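PDB 2I7H: nitroreductase-like family protein from Bacillus cereus, which belongs to the nitroreductase family and binds flavin mononucleotide, its precise role remaining undefined. Local coordinates for residues A[97-102]-A[151-156]. Residues are numbered along the deposited sequence; the frame is centred on the assembly and turned at random. Where two conformers were deposited one is given.
Sequences VVYMNE and IGLTRG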
# COMPACT_ATOMS: atom_id res chain seq x y z
N VAL A 97 -12.14 -10.81 -0.13
CA VAL A 97 -11.92 -10.32 -1.48
C VAL A 97 -11.97 -8.78 -1.39
O VAL A 97 -12.96 -8.22 -0.93
CB VAL A 97 -12.95 -10.89 -2.50
CG1 VAL A 97 -12.61 -10.45 -3.88
CG2 VAL A 97 -13.04 -12.43 -2.45
N VAL A 98 -10.89 -8.13 -1.77
CA VAL A 98 -10.83 -6.66 -1.72
C VAL A 98 -10.90 -6.17 -3.16
O VAL A 98 -10.10 -6.57 -4.02
CB VAL A 98 -9.52 -6.14 -1.08
CG1 VAL A 98 -9.48 -4.62 -1.13
CG2 VAL A 98 -9.34 -6.68 0.40
N TYR A 99 -11.88 -5.32 -3.44
CA TYR A 99 -12.10 -4.86 -4.78
C TYR A 99 -12.43 -3.37 -4.82
O TYR A 99 -12.68 -2.74 -3.79
CB TYR A 99 -13.16 -5.73 -5.51
CG TYR A 99 -14.53 -5.56 -4.99
CD1 TYR A 99 -14.98 -6.30 -3.88
CD2 TYR A 99 -15.39 -4.63 -5.56
CE1 TYR A 99 -16.25 -6.13 -3.39
CE2 TYR A 99 -16.67 -4.45 -5.07
CZ TYR A 99 -17.09 -5.20 -3.97
OH TYR A 99 -18.36 -5.01 -3.49
N MSE A 100 -12.39 -2.81 -6.04
CA MSE A 100 -12.69 -1.40 -6.28
C MSE A 100 -13.35 -1.23 -7.65
O MSE A 100 -13.18 -2.06 -8.54
CB MSE A 100 -11.42 -0.53 -6.22
CG MSE A 100 -10.38 -0.92 -7.27
SE MSE A 100 -8.82 0.21 -7.19
CE MSE A 100 -8.56 0.50 -9.02
N ASN A 101 -14.10 -0.13 -7.80
CA ASN A 101 -14.58 0.24 -9.12
C ASN A 101 -13.41 0.77 -9.91
O ASN A 101 -12.65 1.59 -9.41
CB ASN A 101 -15.70 1.27 -9.02
CG ASN A 101 -16.93 0.70 -8.37
OD1 ASN A 101 -17.48 -0.29 -8.82
ND2 ASN A 101 -17.36 1.31 -7.27
N GLU A 102 -13.27 0.31 -11.15
CA GLU A 102 -12.15 0.72 -11.95
C GLU A 102 -12.47 2.02 -12.66
O GLU A 102 -13.35 2.06 -13.52
CB GLU A 102 -11.82 -0.36 -12.97
CG GLU A 102 -10.60 -0.03 -13.75
CD GLU A 102 -9.40 -0.58 -13.12
OE1 GLU A 102 -8.63 -1.20 -13.84
OE2 GLU A 102 -9.23 -0.41 -11.90
N ILE A 151 -18.40 -14.44 -8.31
CA ILE A 151 -18.58 -13.90 -6.95
C ILE A 151 -19.47 -12.65 -6.90
O ILE A 151 -19.53 -11.97 -5.87
CB ILE A 151 -17.24 -13.63 -6.19
CG1 ILE A 151 -16.37 -12.58 -6.91
CG2 ILE A 151 -16.49 -14.92 -5.89
CD1 ILE A 151 -15.14 -12.13 -6.13
N GLY A 152 -20.16 -12.35 -8.01
CA GLY A 152 -21.13 -11.24 -8.05
C GLY A 152 -20.61 -9.83 -8.30
O GLY A 152 -21.31 -8.85 -8.02
N LEU A 153 -19.39 -9.71 -8.83
CA LEU A 153 -18.87 -8.42 -9.26
C LEU A 153 -19.16 -8.18 -10.75
O LEU A 153 -19.20 -9.13 -11.55
CB LEU A 153 -17.36 -8.31 -9.02
CG LEU A 153 -16.85 -8.40 -7.59
CD1 LEU A 153 -15.39 -8.22 -7.59
CD2 LEU A 153 -17.48 -7.32 -6.82
N THR A 154 -19.33 -6.91 -11.11
CA THR A 154 -19.60 -6.51 -12.49
C THR A 154 -18.28 -6.28 -13.22
O THR A 154 -17.23 -6.31 -12.60
CB THR A 154 -20.48 -5.22 -12.54
OG1 THR A 154 -19.72 -4.08 -12.11
CG2 THR A 154 -21.72 -5.39 -11.66
N ARG A 155 -18.32 -6.09 -14.54
CA ARG A 155 -17.12 -5.74 -15.29
C ARG A 155 -16.69 -4.36 -14.85
O ARG A 155 -17.52 -3.55 -14.42
CB ARG A 155 -17.39 -5.70 -16.80
CG ARG A 155 -16.12 -5.84 -17.66
CD ARG A 155 -16.41 -5.96 -19.17
NE ARG A 155 -17.51 -6.89 -19.47
CZ ARG A 155 -18.78 -6.52 -19.58
NH1 ARG A 155 -19.10 -5.24 -19.41
NH2 ARG A 155 -19.72 -7.42 -19.86
N GLY A 156 -15.40 -4.08 -14.94
CA GLY A 156 -14.98 -2.78 -14.42
C GLY A 156 -15.01 -2.65 -12.90
O GLY A 156 -15.01 -1.55 -12.36
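Tyr99 swings its CG between its own backbone N and carbonyl carbon (chi1 69°), which turns the ring toward Leu153; the leucine sets CG beside its backbone N and lays CD2 over that ring. In this nitroreductase fold, an antiparallel sheet packed with helices, the pair shows how a loop can be fastened to one face of the sheet by side chains before it joins the sheet by its backbone. The loop 151-156 leaves helix 145-150 through a Schellman motif, with Gly152 at positive phi as the C-prime residue, and then runs roughly alongside strand 94-101, well separated from it until Gly156.

The main apolar contact is a CH-pi interaction: Leu153 CD2 stands 3.5 Å from the centroid of the Tyr99 ring, almost squarely over its centre. The other methyl, CD1, lies 3.8 Å from Tyr99 CG, near the root of the ring, so both branches of the leucine bear on the tyrosine. Further back along the strand, Val97 CG1 and Ile151 CD1 meet tip to tip at 3.8 Å. Ile151 also touches Leu65 and Ala68 of helix 62-71.

At the far end the backbones converge where strand 157-167 is about to begin. The Glu102 carboxylate turns elsewhere; in the conformer described, its OE1 forms a salt bridge with Arg158, while its backbone N donates to Gly156 O at 2.8 Å. That bond is nearly straight at the hydrogen, 172°, although the donor sits 38° out of the Gly156 carbonyl plane.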